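Local coordinates for cysteine protease (Listeria monocytogenes, PDB 5HU4), which cleaves the C-terminal sorting signal of surface proteins and attaches them covalently to the cell wall through a thioester intermediate, acting as a sortase transpeptidase, at residues A[1-6]-A[15-20]; A[9-14]-A[67-72]; A[57-62]-A[106-111]; A[72-77]-A[140-145]; A[81-86]-A[126-131]. All coordinates share one frame; numbering follows the deposited sequence.

Contact 1: A[1-6]-A[15-20]; sequences DAVVGS and NLLVFK
Val4 and Val18 meet through both backbone and side chain. The amide Val4 N gives a nearly straight hydrogen bond to Val18 O (2.8 Å, 172° at the hydrogen), and the carbonyl receives it almost end-on. The reciprocal bond is displaced by one residue: Val18 N reaches Gly5 O at 2.6 Å, from above the plane of that carbonyl. This shift marks a beta bulge, because Val3 stands opposite Phe19 while Gly5, two residues on, already stands opposite Val18. A third bond, from Lys20 N to Ala2 O (3.1 Å), holds the open end of the hairpin. In addition, Val3 CA lies 3.4 Å from Val18 O in a CA-H...O contact.

Side chains fill in on both faces. On the face shared by Val3, Phe19, Ser6 and Leu17, Val3 CG2 lies 3.6 Å from Phe19 CE2 and meets the ring at a slant. The ring is placed there by chi1 of -67°, with CG opposite the carbonyl carbon. Farther along, Ser6 OG rests 3.6 Å from Leu17 CD2. Val4 CG2 packs against Val18 CG1 at 3.6 Å.

In the next shell, Val18 is backed by Tyr45 and Leu47 of strand 44-48 and by Leu73, whereas Phe19 touches Asn26, Ala29 and Thr32. Backbone bonds to Ala31 and Thr33 continue the sheet on the far side of strand 14-19, and Ser6 bonds to Thr74 beyond strand 3-9.

The hairpin is thus held by its main chain, with the bulge absorbing one extra residue while Val18 keeps both its amide and its carbonyl engaged.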
# COMPACT_ATOMS: atom_id res chain seq x y z
N ASP A 1 -14.23 -9.78 -10.74
CA ASP A 1 -13.78 -8.92 -9.65
C ASP A 1 -12.72 -7.94 -10.14
O ASP A 1 -12.19 -8.08 -11.24
CB ASP A 1 -13.24 -9.76 -8.50
CG ASP A 1 -13.73 -9.27 -7.14
OD1 ASP A 1 -14.10 -8.08 -7.03
OD2 ASP A 1 -13.75 -10.08 -6.19
N ALA A 2 -12.40 -6.97 -9.30
CA ALA A 2 -11.40 -5.95 -9.63
C ALA A 2 -10.14 -6.14 -8.80
O ALA A 2 -9.26 -5.29 -8.79
CB ALA A 2 -11.98 -4.56 -9.43
N VAL A 3 -10.07 -7.28 -8.11
CA VAL A 3 -8.93 -7.60 -7.27
C VAL A 3 -7.72 -8.01 -8.11
O VAL A 3 -7.84 -8.82 -9.03
CB VAL A 3 -9.27 -8.74 -6.28
CG1 VAL A 3 -8.06 -9.11 -5.44
CG2 VAL A 3 -10.44 -8.33 -5.40
N VAL A 4 -6.56 -7.46 -7.78
CA VAL A 4 -5.34 -7.78 -8.51
C VAL A 4 -4.33 -8.50 -7.61
O VAL A 4 -3.37 -9.10 -8.09
CB VAL A 4 -4.68 -6.52 -9.10
CG1 VAL A 4 -5.57 -5.90 -10.17
CG2 VAL A 4 -4.38 -5.51 -8.00
N GLY A 5 -4.55 -8.42 -6.30
CA GLY A 5 -3.67 -9.07 -5.35
C GLY A 5 -3.85 -8.60 -3.92
O GLY A 5 -4.93 -8.13 -3.54
N SER A 6 -2.79 -8.71 -3.12
CA SER A 6 -2.85 -8.34 -1.71
C SER A 6 -1.64 -7.52 -1.28
O SER A 6 -0.57 -7.61 -1.88
CB SER A 6 -2.97 -9.59 -0.83
OG SER A 6 -4.18 -10.28 -1.07
N ASN A 15 -3.57 -6.05 6.47
CA ASN A 15 -3.66 -7.16 5.52
C ASN A 15 -4.88 -6.98 4.64
O ASN A 15 -6.00 -7.31 5.04
CB ASN A 15 -3.72 -8.50 6.27
CG ASN A 15 -3.69 -9.69 5.32
OD1 ASN A 15 -3.40 -9.56 4.13
ND2 ASN A 15 -3.98 -10.87 5.86
N LEU A 16 -4.67 -6.45 3.44
CA LEU A 16 -5.78 -6.03 2.60
C LEU A 16 -5.70 -6.58 1.18
O LEU A 16 -4.65 -7.04 0.73
CB LEU A 16 -5.85 -4.50 2.54
CG LEU A 16 -5.91 -3.77 3.88
CD1 LEU A 16 -5.72 -2.28 3.67
CD2 LEU A 16 -7.23 -4.05 4.59
N LEU A 17 -6.83 -6.52 0.47
CA LEU A 17 -6.87 -6.85 -0.94
C LEU A 17 -6.53 -5.60 -1.76
O LEU A 17 -6.84 -4.49 -1.35
CB LEU A 17 -8.25 -7.38 -1.34
CG LEU A 17 -8.69 -8.71 -0.73
CD1 LEU A 17 -10.12 -9.03 -1.13
CD2 LEU A 17 -7.75 -9.83 -1.16
N VAL A 18 -5.89 -5.80 -2.90
CA VAL A 18 -5.55 -4.67 -3.77
C VAL A 18 -6.51 -4.61 -4.95
O VAL A 18 -6.71 -5.59 -5.66
CB VAL A 18 -4.11 -4.77 -4.29
CG1 VAL A 18 -3.76 -3.52 -5.10
CG2 VAL A 18 -3.14 -4.94 -3.14
N PHE A 19 -7.12 -3.44 -5.15
CA PHE A 19 -8.07 -3.24 -6.23
C PHE A 19 -7.47 -2.35 -7.31
O PHE A 19 -6.59 -1.53 -7.05
CB PHE A 19 -9.37 -2.62 -5.70
CG PHE A 19 -10.14 -3.54 -4.80
CD1 PHE A 19 -9.82 -3.64 -3.45
CD2 PHE A 19 -11.19 -4.29 -5.29
CE1 PHE A 19 -10.52 -4.48 -2.62
CE2 PHE A 19 -11.91 -5.13 -4.46
CZ PHE A 19 -11.57 -5.23 -3.12
N LYS A 20 -7.96 -2.52 -8.54
CA LYS A 20 -7.48 -1.72 -9.66
C LYS A 20 -8.31 -0.44 -9.80
O LYS A 20 -9.49 -0.50 -10.11
CB LYS A 20 -7.53 -2.53 -10.95
CG LYS A 20 -6.44 -2.18 -11.96
CD LYS A 20 -6.51 -3.08 -13.18
CE LYS A 20 -5.17 -3.16 -13.89
NZ LYS A 20 -5.17 -4.21 -14.94

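Contact 2: A[9-14]-A[67-72]; sequences VPSVDV and KGDKIY
Ser11 approaches Asp69 with its whole short side chain. Its CB lies 3.6 Å from Asp69 OD2. One bond farther out, OG comes to 2.9 Å from the same OD2 and donates a hydrogen bond that is weak by its geometry. A chi1 of 74° sets OG between the backbone N and the carbonyl carbon of Ser11, the rotamer from which it reaches Asp69. The stronger partner of Asp69 OD2 is the amide of Lys66, so Ser11 adds to a carboxylate already held by its own loop.

The main chain of Ser11 is tied indirectly to the residue after Asp69, Lys70. Ser11 N donates to water 1 at 3.0 Å, and this water donates to Lys70 O at 2.8 Å, bridging the turn to the start of strand 70-74.

Apolar atoms fill the other end. Pro10 CD lies at the edge of the Tyr72 ring, near its plane and 3.9 Å from CD2, with the two side chains roughly perpendicular. Val9 CG2 runs beside Ile71 CG2, 4.1 Å away and pointing the same way. Within the turn, Val9 O accepts from Val12 N and Val14 N on opposite faces of its plane, and a G1 bulge at Asp13 and Val14 closes the hairpin.

Chemically the contact is graded: buried valine and isoleucine at one end, and at the other a hydrated polar rim where one water and one weak hydroxyl bond do the joining.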
# COMPACT_ATOMS: atom_id res chain seq x y z
N VAL A 9 1.20 -5.21 5.77
CA VAL A 9 2.18 -4.58 6.64
C VAL A 9 2.01 -5.12 8.06
O VAL A 9 1.26 -4.55 8.85
CB VAL A 9 2.05 -3.04 6.64
CG1 VAL A 9 3.30 -2.41 7.23
CG2 VAL A 9 1.80 -2.52 5.24
N PRO A 10 2.70 -6.22 8.37
CA PRO A 10 2.53 -6.97 9.62
C PRO A 10 2.88 -6.19 10.89
O PRO A 10 2.39 -6.53 11.96
CB PRO A 10 3.48 -8.16 9.45
CG PRO A 10 4.49 -7.70 8.44
CD PRO A 10 3.73 -6.82 7.50
N SER A 11 3.71 -5.15 10.77
CA SER A 11 4.11 -4.38 11.94
C SER A 11 2.95 -3.54 12.48
O SER A 11 2.93 -3.18 13.66
CB SER A 11 5.30 -3.47 11.61
OG SER A 11 4.89 -2.37 10.82
N VAL A 12 1.99 -3.24 11.62
CA VAL A 12 0.82 -2.45 12.01
C VAL A 12 -0.48 -3.20 11.72
O VAL A 12 -1.55 -2.59 11.67
CB VAL A 12 0.80 -1.09 11.29
CG1 VAL A 12 1.92 -0.19 11.81
CG2 VAL A 12 0.90 -1.28 9.79
N ASP A 13 -0.36 -4.51 11.53
CA ASP A 13 -1.51 -5.39 11.33
C ASP A 13 -2.39 -4.99 10.15
O ASP A 13 -3.61 -4.99 10.25
CB ASP A 13 -2.36 -5.45 12.61
CG ASP A 13 -2.99 -6.81 12.83
OD1 ASP A 13 -2.53 -7.78 12.20
OD2 ASP A 13 -3.95 -6.90 13.63
N VAL A 14 -1.75 -4.64 9.03
CA VAL A 14 -2.47 -4.35 7.80
C VAL A 14 -2.40 -5.55 6.86
O VAL A 14 -1.32 -6.02 6.52
CB VAL A 14 -1.91 -3.11 7.09
CG1 VAL A 14 -2.51 -2.98 5.69
CG2 VAL A 14 -2.19 -1.86 7.90
N LYS A 67 10.37 3.36 9.65
CA LYS A 67 11.47 2.80 8.88
C LYS A 67 12.37 2.00 9.82
O LYS A 67 12.71 2.47 10.90
CB LYS A 67 12.26 3.90 8.18
N GLY A 68 12.74 0.79 9.41
CA GLY A 68 12.33 0.24 8.13
C GLY A 68 11.47 -1.00 8.26
O GLY A 68 11.98 -2.12 8.23
N ASP A 69 10.17 -0.80 8.40
CA ASP A 69 9.22 -1.91 8.43
C ASP A 69 9.07 -2.51 7.05
O ASP A 69 9.26 -1.83 6.04
CB ASP A 69 7.86 -1.45 8.96
CG ASP A 69 7.90 -1.05 10.42
OD1 ASP A 69 8.85 -1.45 11.13
OD2 ASP A 69 6.98 -0.32 10.86
N LYS A 70 8.73 -3.79 6.99
CA LYS A 70 8.55 -4.48 5.72
C LYS A 70 7.14 -4.29 5.19
O LYS A 70 6.17 -4.31 5.95
CB LYS A 70 8.85 -5.97 5.87
CG LYS A 70 10.21 -6.29 6.49
CD LYS A 70 11.35 -5.65 5.71
CE LYS A 70 12.67 -6.31 6.06
NZ LYS A 70 13.78 -5.32 6.15
N ILE A 71 7.03 -4.09 3.88
CA ILE A 71 5.74 -4.09 3.21
C ILE A 71 5.70 -5.22 2.20
O ILE A 71 6.59 -5.33 1.35
CB ILE A 71 5.46 -2.75 2.49
CG1 ILE A 71 5.56 -1.58 3.47
CG2 ILE A 71 4.08 -2.78 1.84
CD1 ILE A 71 5.46 -0.23 2.81
N TYR A 72 4.69 -6.07 2.30
CA TYR A 72 4.59 -7.22 1.41
C TYR A 72 3.47 -7.04 0.39
O TYR A 72 2.35 -6.68 0.74
CB TYR A 72 4.38 -8.50 2.21
CG TYR A 72 5.54 -8.80 3.13
CD1 TYR A 72 6.65 -9.49 2.67
CD2 TYR A 72 5.52 -8.40 4.46
CE1 TYR A 72 7.72 -9.76 3.50
CE2 TYR A 72 6.58 -8.67 5.30
CZ TYR A 72 7.68 -9.35 4.81
OH TYR A 72 8.74 -9.62 5.65
O HOH W 1 5.84 -4.65 8.68

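Contact 3: A[57-62]-A[106-111]; sequences MLFGPI and ITLITC
Phe59 and Ile62 press against Leu108 and Thr110 in the tightly packed half of this contact, where all the touching residues are buried. The Phe59 ring crosses the Leu108 side chain at about a right angle, its CZ 3.9 Å from Leu108 CD2. Ile62 closes in beside it, with CD1 3.7 Å from Leu108 CB. It can do so because chi1 of 79° swings CG1 between the backbone N and the carbonyl carbon. The same branch meets Thr110 tip to tip, Ile62 CG1 standing 3.9 Å from Thr110 CG2. An oxygen also takes part: Ile109 O lies at the edge of the Phe59 ring, in its plane, 3.6 Å from CD2.

Toward Thr110 oxygen atoms enter the packing, without a hydrogen bond between the two segments. Thr110 CG2 lies 3.7 Å from Phe59 O, and Thr110 OG1, although its hydrogen bond goes to Gly49 O, still touches Phe59 CB at 3.7 Å. Looser still is the end of the strand, where Cys111 is partly exposed. Its side chain stays well clear of 57-62 and touches Arg120 on strand 119-132, while the backbone Cys111 O is hydrogen-bonded to His51 ND1.

Residues 107-111 read Thr-Leu-Ile-Thr-Cys, the TLxTC signature of sortases, in which the strand ends at the cysteine that forms the acyl-thioester. The leucine and second threonine of the signature here face inward to Phe59 and Ile62, an arrangement that belongs to the core beneath the active site of the sortase beta-barrel.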
# COMPACT_ATOMS: atom_id res chain seq x y z
N MET A 57 -8.93 0.01 10.57
CA MET A 57 -9.43 -0.32 9.24
C MET A 57 -8.54 0.21 8.12
O MET A 57 -7.97 1.29 8.22
CB MET A 57 -10.85 0.23 9.06
CG MET A 57 -11.84 -0.28 10.09
SD MET A 57 -12.69 -1.78 9.58
CE MET A 57 -13.68 -1.16 8.22
N LEU A 58 -8.44 -0.58 7.05
CA LEU A 58 -7.78 -0.18 5.81
C LEU A 58 -6.35 0.34 6.02
O LEU A 58 -5.49 -0.38 6.51
CB LEU A 58 -8.63 0.86 5.08
CG LEU A 58 -10.04 0.39 4.72
CD1 LEU A 58 -10.85 1.50 4.07
CD2 LEU A 58 -9.99 -0.84 3.82
N PHE A 59 -6.12 1.60 5.65
CA PHE A 59 -4.78 2.18 5.75
C PHE A 59 -4.62 3.08 6.97
O PHE A 59 -3.64 3.81 7.08
CB PHE A 59 -4.43 2.97 4.49
CG PHE A 59 -3.66 2.17 3.48
CD1 PHE A 59 -3.44 0.82 3.67
CD2 PHE A 59 -3.15 2.77 2.34
CE1 PHE A 59 -2.73 0.08 2.75
CE2 PHE A 59 -2.44 2.04 1.41
CZ PHE A 59 -2.23 0.69 1.61
N GLY A 60 -5.60 3.05 7.87
CA GLY A 60 -5.49 3.72 9.15
C GLY A 60 -4.21 3.42 9.92
O GLY A 60 -3.51 4.35 10.34
N PRO A 61 -3.88 2.13 10.11
CA PRO A 61 -2.70 1.78 10.92
C PRO A 61 -1.34 2.15 10.33
O PRO A 61 -0.35 2.10 11.06
CB PRO A 61 -2.81 0.25 11.04
CG PRO A 61 -4.25 -0.05 10.83
CD PRO A 61 -4.69 0.94 9.80
N ILE A 62 -1.27 2.52 9.05
CA ILE A 62 0.03 2.83 8.45
C ILE A 62 0.52 4.21 8.89
O ILE A 62 1.62 4.62 8.53
CB ILE A 62 -0.01 2.77 6.91
CG1 ILE A 62 -0.63 4.03 6.32
CG2 ILE A 62 -0.73 1.51 6.44
CD1 ILE A 62 -0.35 4.21 4.84
N ILE A 106 7.34 1.23 -3.45
CA ILE A 106 5.91 1.24 -3.18
C ILE A 106 5.57 2.52 -2.42
O ILE A 106 6.34 3.00 -1.60
CB ILE A 106 5.46 -0.01 -2.39
CG1 ILE A 106 3.94 -0.12 -2.37
CG2 ILE A 106 6.04 0.00 -0.97
CD1 ILE A 106 3.42 -1.35 -1.66
N THR A 107 4.41 3.09 -2.73
CA THR A 107 3.99 4.35 -2.11
C THR A 107 2.60 4.23 -1.50
O THR A 107 1.60 4.20 -2.22
CB THR A 107 4.01 5.51 -3.12
OG1 THR A 107 5.31 5.60 -3.72
CG2 THR A 107 3.68 6.82 -2.43
N LEU A 108 2.54 4.17 -0.18
CA LEU A 108 1.27 4.04 0.53
C LEU A 108 0.72 5.41 0.91
O LEU A 108 1.42 6.21 1.54
CB LEU A 108 1.43 3.17 1.77
CG LEU A 108 2.07 1.80 1.54
CD1 LEU A 108 1.95 0.93 2.78
CD2 LEU A 108 1.44 1.11 0.33
N ILE A 109 -0.52 5.68 0.53
CA ILE A 109 -1.12 6.99 0.75
C ILE A 109 -2.45 6.90 1.48
O ILE A 109 -3.35 6.15 1.09
CB ILE A 109 -1.34 7.73 -0.59
CG1 ILE A 109 -0.04 7.80 -1.39
CG2 ILE A 109 -1.90 9.13 -0.34
CD1 ILE A 109 -0.17 8.52 -2.71
N THR A 110 -2.57 7.67 2.56
CA THR A 110 -3.82 7.76 3.31
C THR A 110 -3.98 9.15 3.91
O THR A 110 -3.02 9.90 4.02
CB THR A 110 -3.88 6.70 4.44
OG1 THR A 110 -5.23 6.59 4.92
CG2 THR A 110 -2.95 7.08 5.58
N CYS A 111 -5.21 9.49 4.29
CA CYS A 111 -5.48 10.76 4.95
C CYS A 111 -4.86 10.74 6.34
O CYS A 111 -4.78 9.68 6.98
CB CYS A 111 -6.98 11.02 5.03
SG CYS A 111 -7.86 10.85 3.46

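Contact 4: A[72-77]-A[140-145]; sequences YLTDLE and KYFPSK
Tyr72 and Tyr141 reach each other through nearly the same first torsion, chi1 -62° and -65°, each with CG opposite its own carbonyl carbon, and their rings come together face to face. The planes are inclined by just 17° and the centroids are 3.8 Å apart. The closest carbons are Tyr72 CZ and Tyr141 CE1 at 3.3 Å, so the phenol end of Tyr72 lies over the CD1-CE1 side of its partner. On the far face of the Tyr141 ring lies the aliphatic chain of Lys140, with CD toward the rim.

Phe142, the first residue to leave helical geometry, adds a second ring from the C-terminal segment, packed on the strand. Thr74 CG2 sits over one face of it, 3.7 Å from the ring centroid, in a CH-pi contact, and Tyr141 CB lies over the opposite face. The ring's edge is turned to the main chain: Tyr72 O is 3.4 Å from Phe142 CE1, and Leu73 N also lies near the plane. Meanwhile Phe142 CZ packs 3.7 Å from Tyr72 CB.

Thr74 offers its methyl to the ring while OG1 accepts from Leu76 N at 3.0 Å, an ST turn, and bonds to Asn78 O in the turn toward strand 78-91.

The end of helix 135-141 thus lies against strand 70-74. Leu79 of strand 78-91 touches Tyr72, Tyr141 and Phe142, whereas Ser6 and Ala8 of strand 3-9 meet Phe142.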
# COMPACT_ATOMS: atom_id res chain seq x y z
N TYR A 72 4.69 -6.07 2.30
CA TYR A 72 4.59 -7.22 1.41
C TYR A 72 3.47 -7.04 0.39
O TYR A 72 2.35 -6.68 0.74
CB TYR A 72 4.38 -8.50 2.21
CG TYR A 72 5.54 -8.80 3.13
CD1 TYR A 72 6.65 -9.49 2.67
CD2 TYR A 72 5.52 -8.40 4.46
CE1 TYR A 72 7.72 -9.76 3.50
CE2 TYR A 72 6.58 -8.67 5.30
CZ TYR A 72 7.68 -9.35 4.81
OH TYR A 72 8.74 -9.62 5.65
N LEU A 73 3.80 -7.28 -0.87
CA LEU A 73 2.87 -7.10 -1.97
C LEU A 73 2.91 -8.33 -2.87
O LEU A 73 3.98 -8.88 -3.13
CB LEU A 73 3.23 -5.84 -2.76
CG LEU A 73 2.34 -5.42 -3.93
CD1 LEU A 73 0.96 -5.02 -3.45
CD2 LEU A 73 3.00 -4.29 -4.71
N THR A 74 1.75 -8.76 -3.35
CA THR A 74 1.70 -9.94 -4.22
C THR A 74 0.61 -9.85 -5.27
O THR A 74 -0.44 -9.25 -5.06
CB THR A 74 1.51 -11.23 -3.40
OG1 THR A 74 1.68 -12.37 -4.26
CG2 THR A 74 0.13 -11.28 -2.76
N ASP A 75 0.88 -10.45 -6.43
CA ASP A 75 -0.11 -10.60 -7.49
C ASP A 75 -0.52 -12.06 -7.57
O ASP A 75 -1.09 -12.50 -8.58
CB ASP A 75 0.45 -10.11 -8.83
CG ASP A 75 1.84 -10.66 -9.12
OD1 ASP A 75 2.26 -11.62 -8.44
OD2 ASP A 75 2.50 -10.13 -10.04
N LEU A 76 -0.22 -12.79 -6.50
CA LEU A 76 -0.43 -14.23 -6.39
C LEU A 76 0.42 -15.03 -7.38
O LEU A 76 0.14 -16.19 -7.65
CB LEU A 76 -1.91 -14.59 -6.55
CG LEU A 76 -2.63 -14.95 -5.25
CD1 LEU A 76 -2.68 -13.77 -4.30
CD2 LEU A 76 -4.03 -15.49 -5.53
N GLU A 77 1.46 -14.39 -7.90
CA GLU A 77 2.47 -15.08 -8.69
C GLU A 77 3.83 -14.85 -8.05
O GLU A 77 4.63 -15.78 -7.89
CB GLU A 77 2.47 -14.59 -10.14
CG GLU A 77 1.20 -14.93 -10.92
CD GLU A 77 0.92 -16.42 -10.98
OE1 GLU A 77 1.89 -17.21 -11.09
OE2 GLU A 77 -0.26 -16.81 -10.91
N LYS A 140 1.81 -17.01 5.29
CA LYS A 140 2.60 -16.35 6.32
C LYS A 140 2.38 -14.84 6.32
O LYS A 140 2.12 -14.23 7.36
CB LYS A 140 4.08 -16.65 6.15
CG LYS A 140 4.90 -16.42 7.42
CD LYS A 140 6.37 -16.19 7.12
CE LYS A 140 7.17 -16.06 8.40
NZ LYS A 140 6.46 -15.23 9.41
N TYR A 141 2.48 -14.23 5.14
CA TYR A 141 2.42 -12.78 5.03
C TYR A 141 1.03 -12.27 4.66
O TYR A 141 0.66 -11.15 5.00
CB TYR A 141 3.44 -12.28 4.01
CG TYR A 141 4.87 -12.55 4.43
CD1 TYR A 141 5.38 -11.98 5.59
CD2 TYR A 141 5.70 -13.37 3.68
CE1 TYR A 141 6.68 -12.22 5.99
CE2 TYR A 141 7.00 -13.62 4.07
CZ TYR A 141 7.49 -13.04 5.22
OH TYR A 141 8.78 -13.28 5.62
N PHE A 142 0.25 -13.10 3.98
CA PHE A 142 -1.13 -12.74 3.66
C PHE A 142 -2.11 -13.76 4.22
O PHE A 142 -2.78 -14.46 3.45
CB PHE A 142 -1.30 -12.60 2.15
CG PHE A 142 -0.24 -11.77 1.49
CD1 PHE A 142 -0.33 -10.39 1.49
CD2 PHE A 142 0.85 -12.37 0.88
CE1 PHE A 142 0.65 -9.62 0.90
CE2 PHE A 142 1.83 -11.60 0.28
CZ PHE A 142 1.73 -10.22 0.29
N PRO A 143 -2.22 -13.86 5.56
CA PRO A 143 -3.02 -14.93 6.16
C PRO A 143 -4.50 -14.60 6.20
O PRO A 143 -4.89 -13.44 6.05
CB PRO A 143 -2.44 -15.04 7.57
CG PRO A 143 -2.05 -13.64 7.88
CD PRO A 143 -1.55 -13.04 6.59
N SER A 144 -5.37 -15.58 6.33
CA SER A 144 -6.79 -15.40 6.10
C SER A 144 -7.63 -14.66 7.12
O SER A 144 -7.16 -14.07 8.05
CB SER A 144 -7.45 -16.76 5.81
OG SER A 144 -7.69 -16.97 4.45
N LYS A 145 -8.93 -14.70 6.86
CA LYS A 145 -10.01 -14.33 7.77
C LYS A 145 -9.62 -13.92 9.16
O LYS A 145 -10.37 -13.23 9.82
CB LYS A 145 -11.02 -15.44 7.83

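Contact 5: A[81-86]-A[126-131]; sequences EYTVTE and ELEKTE
Glu81 and Lys129 face each other in an antiparallel pair whose backbone bonds come first. Glu81 N donates to Lys129 O at 3.0 Å (166° at the hydrogen). Glu81 O takes a bond from Glu128 N, 2.8 Å, and a weak one from Lys129 N, so Glu128 and Lys129 form a classic beta bulge opposite Glu81. Thr83 N binds Glu126 O at 2.8 Å, and Glu126 N returns to Thr83 O from above the carbonyl plane.

Apolar packing occupies the face of Tyr82 and Leu127. Leu127 CD1 sits over the centre of the Tyr82 ring, 3.9 Å from its centroid and 12° off the normal, a CH-pi contact. Tyr82 OH bonds beyond the pair, to Gly41 N. Away from that face, Thr85 CG2 touches Glu126 CG at 3.7 Å.

Charges gather on the opposite face. Lys129, set by chi1 of 82° and bent again at chi3, crosses Glu81 obliquely; its CD and CE lie against Glu81 OE1, which forms a long salt bridge with Lys129 NZ at 3.6 Å. Lys129 NZ also makes a long ion pair with Glu128 OE2, completing a network. Glu81 OE2 lies 3.6 Å from Glu128 OE2, like charges side by side. Water 2 donates to both Glu81 OE1 and Glu131 OE1.

Opposite the aromatic side, acidic repulsion is thus probably eased by Lys129, by water and weakly by Lys70 NZ near Glu128 OE1.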
# COMPACT_ATOMS: atom_id res chain seq x y z
N GLU A 81 8.84 -7.78 -1.75
CA GLU A 81 9.15 -7.26 -0.42
C GLU A 81 9.78 -5.88 -0.48
O GLU A 81 10.85 -5.69 -1.06
CB GLU A 81 10.08 -8.23 0.32
CG GLU A 81 10.58 -7.71 1.66
CD GLU A 81 11.29 -8.77 2.48
OE1 GLU A 81 11.28 -9.95 2.05
OE2 GLU A 81 11.85 -8.43 3.54
N TYR A 82 9.10 -4.91 0.13
CA TYR A 82 9.62 -3.55 0.23
C TYR A 82 10.04 -3.24 1.66
O TYR A 82 9.60 -3.90 2.60
CB TYR A 82 8.58 -2.53 -0.24
CG TYR A 82 8.14 -2.69 -1.68
CD1 TYR A 82 7.17 -3.62 -2.04
CD2 TYR A 82 8.67 -1.88 -2.68
CE1 TYR A 82 6.76 -3.76 -3.35
CE2 TYR A 82 8.26 -2.01 -4.00
CZ TYR A 82 7.31 -2.95 -4.33
OH TYR A 82 6.90 -3.08 -5.63
N THR A 83 10.89 -2.24 1.82
CA THR A 83 11.30 -1.78 3.14
C THR A 83 11.09 -0.28 3.27
O THR A 83 11.65 0.50 2.50
CB THR A 83 12.77 -2.12 3.44
OG1 THR A 83 12.94 -3.54 3.50
CG2 THR A 83 13.20 -1.51 4.76
N VAL A 84 10.27 0.12 4.24
CA VAL A 84 9.95 1.53 4.46
C VAL A 84 11.22 2.36 4.67
O VAL A 84 12.03 2.06 5.54
CB VAL A 84 9.03 1.71 5.69
CG1 VAL A 84 8.81 3.18 5.98
CG2 VAL A 84 7.71 0.99 5.47
N THR A 85 11.39 3.39 3.85
CA THR A 85 12.57 4.23 3.93
C THR A 85 12.22 5.68 4.25
O THR A 85 13.07 6.44 4.72
CB THR A 85 13.38 4.20 2.62
OG1 THR A 85 12.54 4.59 1.52
CG2 THR A 85 13.91 2.80 2.36
N GLU A 86 10.98 6.07 4.00
CA GLU A 86 10.54 7.43 4.32
C GLU A 86 9.06 7.48 4.68
O GLU A 86 8.22 6.81 4.07
CB GLU A 86 10.87 8.38 3.16
CG GLU A 86 9.71 8.73 2.24
CD GLU A 86 10.13 9.64 1.10
OE1 GLU A 86 10.77 9.15 0.15
OE2 GLU A 86 9.82 10.86 1.16
N GLU A 126 11.38 1.00 -0.45
CA GLU A 126 12.18 0.53 -1.57
C GLU A 126 12.14 -0.99 -1.68
O GLU A 126 12.16 -1.69 -0.66
CB GLU A 126 13.63 1.01 -1.42
CG GLU A 126 13.79 2.52 -1.36
CD GLU A 126 13.47 3.19 -2.68
OE1 GLU A 126 13.68 2.56 -3.74
OE2 GLU A 126 13.01 4.35 -2.66
N LEU A 127 12.09 -1.49 -2.91
CA LEU A 127 12.08 -2.93 -3.14
C LEU A 127 13.39 -3.55 -2.68
O LEU A 127 14.47 -3.06 -3.02
CB LEU A 127 11.83 -3.24 -4.62
CG LEU A 127 11.67 -4.72 -4.99
CD1 LEU A 127 10.39 -5.30 -4.41
CD2 LEU A 127 11.69 -4.90 -6.51
N GLU A 128 13.30 -4.63 -1.91
CA GLU A 128 14.48 -5.25 -1.34
C GLU A 128 14.72 -6.63 -1.94
O GLU A 128 15.87 -7.03 -2.15
CB GLU A 128 14.35 -5.32 0.19
CG GLU A 128 14.90 -6.58 0.84
CD GLU A 128 14.76 -6.56 2.35
OE1 GLU A 128 14.15 -5.61 2.88
OE2 GLU A 128 15.27 -7.49 3.01
N LYS A 129 13.64 -7.35 -2.23
CA LYS A 129 13.74 -8.64 -2.90
C LYS A 129 12.43 -9.06 -3.56
O LYS A 129 11.35 -8.59 -3.18
CB LYS A 129 14.19 -9.72 -1.91
CG LYS A 129 13.07 -10.29 -1.06
CD LYS A 129 13.63 -11.14 0.07
CE LYS A 129 14.40 -10.29 1.07
NZ LYS A 129 14.71 -11.04 2.32
N THR A 130 12.53 -9.94 -4.55
CA THR A 130 11.37 -10.49 -5.24
C THR A 130 11.50 -12.00 -5.35
O THR A 130 12.56 -12.51 -5.72
CB THR A 130 11.21 -9.88 -6.65
OG1 THR A 130 11.02 -8.46 -6.54
CG2 THR A 130 10.00 -10.48 -7.36
N GLU A 131 10.43 -12.72 -5.04
CA GLU A 131 10.45 -14.18 -5.11
C GLU A 131 9.08 -14.77 -5.43
O GLU A 131 8.05 -14.14 -5.21
CB GLU A 131 10.98 -14.77 -3.80
CG GLU A 131 10.47 -14.07 -2.55
CD GLU A 131 11.07 -14.65 -1.28
OE1 GLU A 131 11.32 -13.87 -0.33
OE2 GLU A 131 11.30 -15.87 -1.23
O HOH W 2 9.62 -11.38 0.57
O HOH W 3 13.39 6.30 0.01

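In the fold
All five contacts draw on one curled sheet, the sortase beta-barrel. Contact 3 holds the active-site cysteine, and the side chain of its Thr110 is about 6 Å from that of His50. In contact 1 the side chain of Leu16 is about 9 Å from that of His50. Leu16 CD1 packs 3.8 Å from Phe59 CD1 of contact 3. Contacts 2, 4 and 5 are remote from both residues. Contacts 2 and 4 share Tyr72 on strand 70-74, whose Ile71 O meets Tyr82 N of contact 5; Ser6 O of contact 1 meets Thr74 N of contact 4. Contacts 1 and 5, centres about 19 Å apart, do not touch; strand 70-74 separates strands 3-9 and 78-91.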